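Local coordinates for protein arginine--tRNA ligase (Campylobacter jejuni, PDB 3FNR) that catalyses the ATP-dependent attachment of L-arginine to tRNA(Arg), releasing AMP and diphosphate, as a monomeric class I aminoacyl-tRNA synthetase, at residues 62-68 with 387-392; 399-403 with 442-446; 306-310 with 445-449; 8-12 with 377-381. The protein carries 1 engineered substitution. All blocks are in the same frame, centred on the assembly; numbering follows the deposited sequence.

Interaction 1. Residues 62-68 with 387-392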
loop_
_atom_site.group_PDB
_atom_site.type_symbol
_atom_site.label_atom_id
_atom_site.label_comp_id
_atom_site.label_asym_id
_atom_site.label_seq_id
_atom_site.Cartn_x
_atom_site.Cartn_y
_atom_site.Cartn_z
ATOM N N LEU A 62 -3.431 -1.503 9.758
ATOM C CA LEU A 62 -4.469 -2.300 10.384
ATOM C C LEU A 62 -3.874 -3.372 11.291
ATOM O O LEU A 62 -4.267 -3.491 12.458
ATOM C CB LEU A 62 -5.397 -2.901 9.327
ATOM C CG LEU A 62 -6.573 -3.763 9.796
ATOM C CD1 LEU A 62 -7.494 -3.029 10.770
ATOM C CD2 LEU A 62 -7.328 -4.202 8.584
ATOM N N ALA A 63 -2.906 -4.123 10.771
ATOM C CA ALA A 63 -2.199 -5.110 11.584
ATOM C C ALA A 63 -1.612 -4.522 12.868
ATOM O O ALA A 63 -1.773 -5.100 13.942
ATOM C CB ALA A 63 -1.129 -5.756 10.784
ATOM N N ARG A 64 -0.956 -3.368 12.757
ATOM C CA ARG A 64 -0.364 -2.707 13.927
ATOM C C ARG A 64 -1.431 -2.276 14.940
ATOM O O ARG A 64 -1.265 -2.482 16.141
ATOM C CB ARG A 64 0.506 -1.517 13.506
ATOM C CG ARG A 64 2.000 -1.780 13.610
ATOM C CD ARG A 64 2.709 -1.948 12.271
ATOM N NE ARG A 64 3.245 -0.681 11.779
ATOM C CZ ARG A 64 4.306 -0.548 10.979
ATOM N NH1 ARG A 64 4.995 -1.605 10.555
ATOM N NH2 ARG A 64 4.678 0.664 10.592
ATOM N N HIS A 65 -2.532 -1.712 14.438
ATOM C CA HIS A 65 -3.663 -1.278 15.260
ATOM C C HIS A 65 -4.202 -2.437 16.091
ATOM O O HIS A 65 -4.484 -2.292 17.287
ATOM C CB HIS A 65 -4.767 -0.712 14.352
ATOM C CG HIS A 65 -5.966 -0.188 15.085
ATOM N ND1 HIS A 65 -6.003 1.064 15.664
ATOM C CD2 HIS A 65 -7.181 -0.741 15.313
ATOM C CE1 HIS A 65 -7.187 1.255 16.223
ATOM N NE2 HIS A 65 -7.918 0.171 16.029
ATOM N N LEU A 66 -4.290 -3.601 15.453
ATOM C CA LEU A 66 -4.840 -4.788 16.077
ATOM C C LEU A 66 -3.852 -5.518 16.991
ATOM O O LEU A 66 -4.206 -6.521 17.612
ATOM C CB LEU A 66 -5.413 -5.723 15.008
ATOM C CG LEU A 66 -6.548 -5.129 14.153
ATOM C CD1 LEU A 66 -6.894 -6.081 13.047
ATOM C CD2 LEU A 66 -7.797 -4.794 14.983
ATOM N N GLY A 67 -2.626 -5.009 17.080
ATOM C CA GLY A 67 -1.640 -5.537 18.014
ATOM C C GLY A 67 -0.705 -6.576 17.431
ATOM O O GLY A 67 0.013 -7.251 18.174
ATOM N N TYR A 68 -0.719 -6.721 16.107
ATOM C CA TYR A 68 0.192 -7.642 15.443
ATOM C C TYR A 68 1.548 -6.970 15.238
ATOM O O TYR A 68 1.611 -5.770 14.949
ATOM C CB TYR A 68 -0.383 -8.119 14.103
ATOM C CG TYR A 68 -1.641 -8.946 14.241
ATOM C CD1 TYR A 68 -2.897 -8.345 14.202
ATOM C CD2 TYR A 68 -1.578 -10.331 14.406
ATOM C CE1 TYR A 68 -4.062 -9.099 14.336
ATOM C CE2 TYR A 68 -2.743 -11.099 14.535
ATOM C CZ TYR A 68 -3.980 -10.469 14.502
ATOM O OH TYR A 68 -5.141 -11.194 14.634
ATOM N N LEU A 387 -12.894 -4.453 11.857
ATOM C CA LEU A 387 -11.440 -4.372 11.644
ATOM C C LEU A 387 -10.751 -5.728 11.789
ATOM O O LEU A 387 -9.916 -6.096 10.967
ATOM C CB LEU A 387 -10.799 -3.366 12.605
ATOM C CG LEU A 387 -11.226 -1.912 12.431
ATOM C CD1 LEU A 387 -10.535 -1.033 13.466
ATOM C CD2 LEU A 387 -11.010 -1.392 11.000
ATOM N N ASN A 388 -11.116 -6.468 12.832
ATOM C CA ASN A 388 -10.573 -7.804 13.050
ATOM C C ASN A 388 -10.942 -8.752 11.922
ATOM O O ASN A 388 -10.115 -9.531 11.459
ATOM C CB ASN A 388 -11.014 -8.352 14.407
ATOM C CG ASN A 388 -10.231 -7.740 15.562
ATOM O OD1 ASN A 388 -9.077 -8.099 15.806
ATOM N ND2 ASN A 388 -10.858 -6.815 16.282
ATOM N N ASP A 389 -12.176 -8.639 11.453
ATOM C CA ASP A 389 -12.673 -9.465 10.366
ATOM C C ASP A 389 -11.988 -9.094 9.057
ATOM O O ASP A 389 -11.662 -9.967 8.254
ATOM C CB ASP A 389 -14.187 -9.284 10.241
ATOM C CG ASP A 389 -14.902 -10.568 9.899
ATOM O OD1 ASP A 389 -15.570 -11.117 10.804
ATOM O OD2 ASP A 389 -14.791 -11.032 8.739
ATOM N N ALA A 390 -11.763 -7.796 8.854
ATOM C CA ALA A 390 -11.089 -7.307 7.652
ATOM C C ALA A 390 -9.651 -7.809 7.575
ATOM O O ALA A 390 -9.195 -8.203 6.509
ATOM C CB ALA A 390 -11.125 -5.786 7.582
ATOM N N PHE A 391 -8.951 -7.805 8.705
ATOM C CA PHE A 391 -7.575 -8.276 8.727
ATOM C C PHE A 391 -7.481 -9.770 8.442
ATOM O O PHE A 391 -6.753 -10.187 7.538
ATOM C CB PHE A 391 -6.897 -7.974 10.057
ATOM C CG PHE A 391 -5.481 -8.463 10.119
ATOM C CD1 PHE A 391 -4.486 -7.834 9.371
ATOM C CD2 PHE A 391 -5.145 -9.575 10.878
ATOM C CE1 PHE A 391 -3.182 -8.301 9.394
ATOM C CE2 PHE A 391 -3.838 -10.039 10.915
ATOM C CZ PHE A 391 -2.854 -9.394 10.177
ATOM N N GLU A 392 -8.227 -10.555 9.214
ATOM C CA GLU A 392 -8.182 -12.011 9.137
ATOM C C GLU A 392 -8.573 -12.594 7.775
ATOM O O GLU A 392 -8.058 -13.635 7.389
ATOM C CB GLU A 392 -9.021 -12.622 10.266
ATOM C CG GLU A 392 -8.399 -12.406 11.651
ATOM C CD GLU A 392 -9.394 -12.551 12.796
ATOM O OE1 GLU A 392 -9.257 -11.817 13.797
ATOM O OE2 GLU A 392 -10.310 -13.396 12.699
HETATM O O HOH W 1 -7.617 -9.945 14.393
#
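The Tyr68 ring takes Phe391 over one face: CE2 of Phe391 lies 3.5 Å above the tyrosine plane, displaced toward the rim, and the two planes are inclined by 32°, giving an oblique aromatic pair. At the tyrosine edge, in its plane, are Ala63 O and a water. That water accepts a bond from Tyr68 OH (2.8 Å) and donates to Asn388 OD1 (2.7 Å) and Glu392 OE1 (2.6 Å), so one molecule fastens the phenol to two side chains of helix 383-393. The Phe391 ring also meets the methyl of Ala63: Ala63 CB is 3.6 Å from Phe391 CE1. With CG trans to its own N (chi1 179°), Phe391 reaches across to the end of helix 50-65. This helix links strands 31-35 and 69-76 in a beta-alpha-beta crossover of the nucleotide-binding catalytic domain, and ends in a Schellman motif at Gly67, which has positive phi. Leu66, just before it, runs past Phe391 in the opposite sense, with CD1 3.5 Å from Phe391 CB, while its CD2 rests on the amide of Asn388, whose ND2 is bonded to Lys384 O. Deeper in, Leu62 CD1 packs on Leu387 CB at 3.8 Å. The Leu387 and His65 side chains cross at about a right angle, with Leu387 CD1 3.8 Å from His65 CD2; the histidine NE2 is bonded to Thr23 OG1.

Interaction 2. Residues 399-403 with 442-446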
loop_
_atom_site.group_PDB
_atom_site.type_symbol
_atom_site.label_atom_id
_atom_site.label_comp_id
_atom_site.label_asym_id
_atom_site.label_seq_id
_atom_site.Cartn_x
_atom_site.Cartn_y
_atom_site.Cartn_z
ATOM N N ILE A 399 -13.432 -1.977 5.170
ATOM C CA ILE A 399 -13.236 -0.697 5.860
ATOM C C ILE A 399 -13.982 0.483 5.167
ATOM O O ILE A 399 -14.786 1.146 5.829
ATOM C CB ILE A 399 -11.730 -0.381 6.176
ATOM C CG1 ILE A 399 -11.066 -1.527 6.948
ATOM C CG2 ILE A 399 -11.601 0.909 6.980
ATOM C CD1 ILE A 399 -9.538 -1.340 7.142
ATOM N N PRO A 400 -13.725 0.754 3.854
ATOM C CA PRO A 400 -14.587 1.726 3.147
ATOM C C PRO A 400 -16.091 1.403 3.171
ATOM O O PRO A 400 -16.899 2.325 3.302
ATOM C CB PRO A 400 -14.079 1.672 1.699
ATOM C CG PRO A 400 -12.706 1.158 1.783
ATOM C CD PRO A 400 -12.641 0.266 2.974
ATOM N N ASP A 401 -16.455 0.125 3.045
ATOM C CA ASP A 401 -17.866 -0.301 3.101
ATOM C C ASP A 401 -18.546 0.068 4.421
ATOM O O ASP A 401 -19.693 0.517 4.424
ATOM C CB ASP A 401 -18.001 -1.810 2.886
ATOM C CG ASP A 401 -17.714 -2.236 1.454
ATOM O OD1 ASP A 401 -17.630 -3.465 1.220
ATOM O OD2 ASP A 401 -17.561 -1.362 0.570
ATOM N N TYR A 402 -17.831 -0.144 5.527
ATOM C CA TYR A 402 -18.316 0.180 6.863
ATOM C C TYR A 402 -18.576 1.677 6.957
ATOM O O TYR A 402 -19.619 2.113 7.444
ATOM C CB TYR A 402 -17.285 -0.246 7.928
ATOM C CG TYR A 402 -17.555 0.313 9.319
ATOM C CD1 TYR A 402 -18.455 -0.308 10.177
ATOM C CD2 TYR A 402 -16.910 1.464 9.767
ATOM C CE1 TYR A 402 -18.719 0.215 11.453
ATOM C CE2 TYR A 402 -17.167 1.993 11.027
ATOM C CZ TYR A 402 -18.071 1.370 11.863
ATOM O OH TYR A 402 -18.306 1.898 13.112
ATOM N N LEU A 403 -17.600 2.444 6.481
ATOM C CA LEU A 403 -17.589 3.884 6.600
ATOM C C LEU A 403 -18.683 4.520 5.755
ATOM O O LEU A 403 -19.345 5.463 6.204
ATOM C CB LEU A 403 -16.226 4.385 6.162
ATOM C CG LEU A 403 -15.376 5.223 7.113
ATOM C CD1 LEU A 403 -15.671 4.957 8.587
ATOM C CD2 LEU A 403 -13.930 4.953 6.785
ATOM N N ALA A 442 -11.251 4.651 11.706
ATOM C CA ALA A 442 -11.212 3.854 10.479
ATOM C C ALA A 442 -10.469 4.570 9.351
ATOM O O ALA A 442 -9.624 3.960 8.678
ATOM C CB ALA A 442 -12.612 3.483 10.039
ATOM N N PHE A 443 -10.782 5.856 9.165
ATOM C CA PHE A 443 -10.092 6.706 8.188
ATOM C C PHE A 443 -8.582 6.747 8.399
ATOM O O PHE A 443 -7.834 6.685 7.433
ATOM C CB PHE A 443 -10.626 8.140 8.216
ATOM C CG PHE A 443 -11.467 8.518 7.025
ATOM C CD1 PHE A 443 -12.112 9.750 6.992
ATOM C CD2 PHE A 443 -11.614 7.662 5.939
ATOM C CE1 PHE A 443 -12.882 10.124 5.898
ATOM C CE2 PHE A 443 -12.384 8.023 4.846
ATOM C CZ PHE A 443 -13.018 9.256 4.819
ATOM N N SER A 444 -8.134 6.855 9.650
ATOM C CA SER A 444 -6.694 6.955 9.936
ATOM C C SER A 444 -5.926 5.695 9.538
ATOM O O SER A 444 -4.749 5.775 9.166
ATOM C CB SER A 444 -6.434 7.302 11.405
ATOM O OG SER A 444 -6.722 6.206 12.252
ATOM N N LEU A 445 -6.605 4.547 9.594
ATOM C CA LEU A 445 -6.028 3.264 9.168
ATOM C C LEU A 445 -5.925 3.177 7.653
ATOM O O LEU A 445 -5.197 2.335 7.119
ATOM C CB LEU A 445 -6.851 2.088 9.714
ATOM C CG LEU A 445 -7.001 2.010 11.234
ATOM C CD1 LEU A 445 -7.834 0.791 11.647
ATOM C CD2 LEU A 445 -5.632 2.004 11.939
ATOM N N MET A 446 -6.675 4.044 6.971
ATOM C CA MET A 446 -6.591 4.212 5.517
ATOM C C MET A 446 -5.647 5.366 5.149
ATOM O O MET A 446 -5.548 5.742 3.982
ATOM C CB MET A 446 -7.986 4.493 4.928
ATOM C CG MET A 446 -9.008 3.362 5.043
ATOM S SD MET A 446 -10.646 3.825 4.428
ATOM C CE MET A 446 -10.323 4.329 2.758
#
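Leu403 and Ala442 make the closest aliphatic contact here, CD1 of the leucine lying 3.7 Å from the alanine CB, which sits against both leucine methyls. The side chain of Leu403 departs from staggered torsions (chi1 -123°, chi2 26°), and in that pose its CD2 also reaches Phe443. One turn earlier, Ile399 sends CG2 over the same alanine, 4.1 Å from its CB. The aromatic share is small: Phe443 leaves its helix heading away from the partner, but its ring swings back so that CD2 comes 3.7 Å from Leu403 CD2, approached obliquely. Sulfur makes up the third group. Met446 SD is 4.0 Å from Ile399 CG2 and 4.2 Å from Leu403 CD2, and the bend at its last torsion (chi3 57°) turns CE aside to Pro400 CG, 4.1 Å off. No hydrogen bond crosses, so apolar packing alone joins the two segments. These are helices of the DALR anticodon-binding domain: 398-416 lies against the C-terminal end of 425-445. Leu383 of helix 383-393 covers Ala442, Ile340 of helix 336-353 touches Leu403 and Phe443, and Leu62 of helix 50-65 reaches Ile399 from the catalytic domain.

Interaction 3. Residues 306-310 with 445-449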
loop_
_atom_site.group_PDB
_atom_site.type_symbol
_atom_site.label_atom_id
_atom_site.label_comp_id
_atom_site.label_asym_id
_atom_site.label_seq_id
_atom_site.Cartn_x
_atom_site.Cartn_y
_atom_site.Cartn_z
ATOM N N ASP A 306 -6.290 11.353 -0.203
ATOM C CA ASP A 306 -7.469 10.700 0.379
ATOM C C ASP A 306 -8.243 9.902 -0.654
ATOM O O ASP A 306 -8.637 8.765 -0.388
ATOM C CB ASP A 306 -8.395 11.730 1.023
ATOM C CG ASP A 306 -7.723 12.508 2.146
ATOM O OD1 ASP A 306 -6.705 12.032 2.698
ATOM O OD2 ASP A 306 -8.218 13.605 2.480
ATOM N N ALA A 307 -8.433 10.498 -1.832
ATOM C CA ALA A 307 -9.157 9.865 -2.919
ATOM C C ALA A 307 -8.432 8.620 -3.400
ATOM O O ALA A 307 -9.066 7.591 -3.596
ATOM C CB ALA A 307 -9.364 10.840 -4.059
ATOM N N LEU A 308 -7.108 8.707 -3.557
ATOM C CA LEU A 308 -6.287 7.548 -3.945
ATOM C C LEU A 308 -6.412 6.431 -2.922
ATOM O O LEU A 308 -6.643 5.269 -3.277
ATOM C CB LEU A 308 -4.806 7.927 -4.102
ATOM C CG LEU A 308 -3.956 6.836 -4.771
ATOM C CD1 LEU A 308 -3.749 7.127 -6.239
ATOM C CD2 LEU A 308 -2.618 6.691 -4.084
ATOM N N ARG A 309 -6.287 6.799 -1.649
ATOM C CA ARG A 309 -6.362 5.851 -0.563
ATOM C C ARG A 309 -7.746 5.202 -0.471
ATOM O O ARG A 309 -7.869 4.081 0.009
ATOM C CB ARG A 309 -5.994 6.519 0.766
ATOM C CG ARG A 309 -4.526 6.983 0.907
ATOM C CD ARG A 309 -3.514 5.864 0.692
ATOM N NE ARG A 309 -3.625 4.797 1.689
ATOM C CZ ARG A 309 -2.758 4.575 2.672
ATOM N NH1 ARG A 309 -1.692 5.350 2.818
ATOM N NH2 ARG A 309 -2.963 3.570 3.522
ATOM N N TYR A 310 -8.779 5.903 -0.930
ATOM C CA TYR A 310 -10.131 5.361 -0.896
ATOM C C TYR A 310 -10.376 4.438 -2.080
ATOM O O TYR A 310 -10.739 3.273 -1.901
ATOM C CB TYR A 310 -11.201 6.458 -0.864
ATOM C CG TYR A 310 -12.584 5.882 -0.592
ATOM C CD1 TYR A 310 -13.373 5.350 -1.628
ATOM C CD2 TYR A 310 -13.081 5.821 0.707
ATOM C CE1 TYR A 310 -14.628 4.782 -1.367
ATOM C CE2 TYR A 310 -14.328 5.264 0.979
ATOM C CZ TYR A 310 -15.091 4.745 -0.057
ATOM O OH TYR A 310 -16.321 4.205 0.233
ATOM N N LEU A 445 -6.605 4.547 9.594
ATOM C CA LEU A 445 -6.028 3.264 9.168
ATOM C C LEU A 445 -5.925 3.177 7.653
ATOM O O LEU A 445 -5.197 2.335 7.119
ATOM C CB LEU A 445 -6.851 2.088 9.714
ATOM C CG LEU A 445 -7.001 2.010 11.234
ATOM C CD1 LEU A 445 -7.834 0.791 11.647
ATOM C CD2 LEU A 445 -5.632 2.004 11.939
ATOM N N MET A 446 -6.675 4.044 6.971
ATOM C CA MET A 446 -6.591 4.212 5.517
ATOM C C MET A 446 -5.647 5.366 5.149
ATOM O O MET A 446 -5.548 5.742 3.982
ATOM C CB MET A 446 -7.986 4.493 4.928
ATOM C CG MET A 446 -9.008 3.362 5.043
ATOM S SD MET A 446 -10.646 3.825 4.428
ATOM C CE MET A 446 -10.323 4.329 2.758
ATOM N N GLY A 447 -4.962 5.930 6.143
ATOM C CA GLY A 447 -4.054 7.060 5.918
ATOM C C GLY A 447 -4.758 8.358 5.544
ATOM O O GLY A 447 -4.191 9.214 4.857
ATOM N N ILE A 448 -6.000 8.491 6.002
ATOM C CA ILE A 448 -6.827 9.667 5.756
ATOM C C ILE A 448 -7.143 10.319 7.096
ATOM O O ILE A 448 -7.598 9.648 8.025
ATOM C CB ILE A 448 -8.150 9.277 5.047
ATOM C CG1 ILE A 448 -7.865 8.648 3.677
ATOM C CG2 ILE A 448 -9.092 10.475 4.934
ATOM C CD1 ILE A 448 -9.086 8.083 2.971
ATOM N N GLU A 449 -6.893 11.621 7.188
ATOM C CA GLU A 449 -7.228 12.410 8.367
ATOM C C GLU A 449 -8.615 13.033 8.190
ATOM O O GLU A 449 -8.868 13.733 7.206
ATOM C CB GLU A 449 -6.160 13.489 8.578
ATOM C CG GLU A 449 -6.334 14.353 9.817
ATOM C CD GLU A 449 -5.232 15.406 9.957
ATOM O OE1 GLU A 449 -5.398 16.335 10.777
ATOM O OE2 GLU A 449 -4.196 15.308 9.251
HETATM O O HOH W 2 -4.441 10.854 2.603
HETATM O O HOH W 3 -6.175 13.239 5.078
HETATM O O HOH W 4 -9.628 14.188 4.604
#
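A Schellman motif closes helix 425-445 where Met446, Ile448 and the backbone around them meet helix 305-311, joining the anticodon-binding domain to the class I catalytic domain. Gly447 is its C-prime residue, with positive phi (69°); Ile448 N bonds back to Phe443 O and Gly447 N to Ser444 O. The turn leaves Met446 O over one face of the Arg309 guanidinium, 2.9 Å above its plane and toward the rim. Although NE of Arg309 is only 3.1 Å from Met446 O, the angle is poor for a hydrogen bond; the approach probably gains from the attraction between carbonyl oxygen and cation. The arginine is bent at chi2 and chi3, and its two terminal nitrogens are held on the catalytic side: NH1 by a salt bridge to Asp57 OD1 and a hydrogen bond to Ala158 O, NH2 by a hydrogen bond to Thr58 OG1. Met446 CE makes an apolar contact with Tyr310 CD2 at 3.7 Å. Separately, the Ile448 CD1 methyl is set against the backbone oxygen Asp306 O at 3.5 Å. The Asp306 carboxylate lies across Ile448 and is tied to the turn by water. Its OD1 receives two water bonds; one of these waters also donates to Gly447 O, and the other accepts from Glu449 N. A third water donates to both Asp306 OD2, at 2.6 Å, and Glu449 O, at 2.7 Å.

Interaction 4. Residues 8-12 with 377-381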
loop_
_atom_site.group_PDB
_atom_site.type_symbol
_atom_site.label_atom_id
_atom_site.label_comp_id
_atom_site.label_asym_id
_atom_site.label_seq_id
_atom_site.Cartn_x
_atom_site.Cartn_y
_atom_site.Cartn_z
ATOM N N LEU A 8 -24.227 -0.982 25.901
ATOM C CA LEU A 8 -23.648 -0.131 24.856
ATOM C C LEU A 8 -23.137 1.216 25.378
ATOM O O LEU A 8 -22.103 1.713 24.916
ATOM C CB LEU A 8 -24.647 0.086 23.723
ATOM C CG LEU A 8 -25.112 -1.106 22.874
ATOM C CD1 LEU A 8 -26.229 -0.666 21.943
ATOM C CD2 LEU A 8 -23.971 -1.737 22.070
ATOM N N ASN A 9 -23.850 1.800 26.341
ATOM C CA ASN A 9 -23.405 3.046 26.971
ATOM C C ASN A 9 -22.087 2.854 27.712
ATOM O O ASN A 9 -21.217 3.717 27.657
ATOM C CB ASN A 9 -24.459 3.594 27.934
ATOM C CG ASN A 9 -24.076 4.937 28.516
ATOM O OD1 ASN A 9 -23.789 5.889 27.785
ATOM N ND2 ASN A 9 -24.072 5.024 29.837
ATOM N N GLU A 10 -21.939 1.719 28.391
ATOM C CA GLU A 10 -20.686 1.405 29.070
ATOM C C GLU A 10 -19.529 1.289 28.086
ATOM O O GLU A 10 -18.455 1.838 28.330
ATOM C CB GLU A 10 -20.806 0.156 29.954
ATOM C CG GLU A 10 -21.450 0.423 31.323
ATOM C CD GLU A 10 -20.995 1.735 31.960
ATOM O OE1 GLU A 10 -19.787 1.880 32.267
ATOM O OE2 GLU A 10 -21.855 2.624 32.153
ATOM N N LEU A 11 -19.772 0.609 26.966
ATOM C CA LEU A 11 -18.804 0.532 25.864
ATOM C C LEU A 11 -18.490 1.909 25.288
ATOM O O LEU A 11 -17.333 2.207 24.974
ATOM C CB LEU A 11 -19.302 -0.404 24.755
ATOM C CG LEU A 11 -19.388 -1.909 25.045
ATOM C CD1 LEU A 11 -19.693 -2.667 23.761
ATOM C CD2 LEU A 11 -18.106 -2.454 25.680
ATOM N N ALA A 12 -19.521 2.747 25.165
ATOM C CA ALA A 12 -19.357 4.126 24.704
ATOM C C ALA A 12 -18.470 4.911 25.658
ATOM O O ALA A 12 -17.566 5.622 25.220
ATOM C CB ALA A 12 -20.698 4.804 24.534
ATOM N N LEU A 377 -25.645 3.777 17.195
ATOM C CA LEU A 377 -24.753 3.526 18.324
ATOM C C LEU A 377 -24.062 2.176 18.171
ATOM O O LEU A 377 -22.834 2.091 18.284
ATOM C CB LEU A 377 -25.537 3.580 19.641
ATOM C CG LEU A 377 -24.906 3.122 20.960
ATOM C CD1 LEU A 377 -23.707 3.965 21.324
ATOM C CD2 LEU A 377 -25.942 3.178 22.078
ATOM N N PHE A 378 -24.850 1.133 17.904
ATOM C CA PHE A 378 -24.301 -0.197 17.659
ATOM C C PHE A 378 -23.295 -0.161 16.520
ATOM O O PHE A 378 -22.203 -0.715 16.647
ATOM C CB PHE A 378 -25.387 -1.223 17.328
ATOM C CG PHE A 378 -24.831 -2.596 17.016
ATOM C CD1 PHE A 378 -24.471 -3.464 18.046
ATOM C CD2 PHE A 378 -24.639 -3.008 15.695
ATOM C CE1 PHE A 378 -23.940 -4.728 17.767
ATOM C CE2 PHE A 378 -24.108 -4.268 15.405
ATOM C CZ PHE A 378 -23.761 -5.130 16.446
ATOM N N GLU A 379 -23.682 0.488 15.422
ATOM C CA GLU A 379 -22.852 0.603 14.230
ATOM C C GLU A 379 -21.519 1.270 14.562
ATOM O O GLU A 379 -20.470 0.811 14.114
ATOM C CB GLU A 379 -23.594 1.383 13.138
ATOM C CG GLU A 379 -23.020 1.207 11.729
ATOM C CD GLU A 379 -23.875 1.861 10.645
ATOM O OE1 GLU A 379 -23.735 1.482 9.462
ATOM O OE2 GLU A 379 -24.694 2.746 10.968
ATOM N N ALA A 380 -21.565 2.331 15.366
ATOM C CA ALA A 380 -20.346 3.017 15.797
ATOM C C ALA A 380 -19.412 2.055 16.529
ATOM O O ALA A 380 -18.230 1.962 16.193
ATOM C CB ALA A 380 -20.675 4.229 16.678
ATOM N N LEU A 381 -19.962 1.306 17.486
ATOM C CA LEU A 381 -19.174 0.396 18.318
ATOM C C LEU A 381 -18.720 -0.876 17.595
ATOM O O LEU A 381 -17.750 -1.508 18.007
ATOM C CB LEU A 381 -19.938 0.045 19.600
ATOM C CG LEU A 381 -20.172 1.241 20.527
ATOM C CD1 LEU A 381 -21.199 0.901 21.590
ATOM C CD2 LEU A 381 -18.862 1.702 21.167
#
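Leu8 packs on Leu377 and Leu381 where the N-terminal helix 5-17 crosses helix 371-381 of the helical anticodon-binding domain, a leucine-rich helix-helix contact with the axes of segments 8-12 and 377-381 approaching to 10.6 Å and inclined at 46°. Leu8 can be followed outward. Its CB already touches the partner, 3.7 Å from Leu377 CD2. From there CG lies trans to the carbonyl carbon (chi1 -64°), and the side chain forks so that its two methyls meet different residues. Leu8 CD1 is 3.9 Å from Leu377 CD2, so that this one methyl of Leu377 is set against both CB and CD1 of Leu8. Leu8 CD2 turns to Leu381, 3.9 Å from Leu381 CD1, and comes up to the edge of the Phe378 ring, near the ring plane; there Leu8 CD2 is 4.4 Å from Phe378 CD1. The two leucines of helix 371-381 thus take the Leu8 side chain obliquely, one at each branch, and Phe378, largely exposed, borders it. No hydrogen bond passes between the two segments. Behind the contact Leu377 also rests on Leu431 and Leu434 of helix 425-445, and Leu434 touches Leu381 too, so the N-terminal helix is laid on a layer of the bundle that is itself backed by another helix. Leu381 also reaches the backbone of helix 5-17. Its CD1 is 3.9 Å from Leu11 CB and 3.5 Å from Leu8 O, the carbonyl oxygen that accepts the helical bond from Ala12 N.

In the fold
From the N terminus, the chain first reaches 8-12, whose loop closes at 377-381 in interaction 4. Residues 62-68 start interaction 1, closed only at 387-392, so these two loops cross. Interaction 3, opened at 306-310 and ended at 445-449, crosses both. Interaction 2 is a short closure following interactions 1 and 4 in series, and it ends on the same stretch as interaction 3, sharing Leu445 and Met446. Interactions 1 and 3 tie the catalytic domain to the anticodon-binding helices, interaction 4 adds the N-terminal helix, and interaction 2 binds the helices to one another. Leu445 touches interaction 1, and Tyr402 OH probably bonds to Glu379 O of interaction 4.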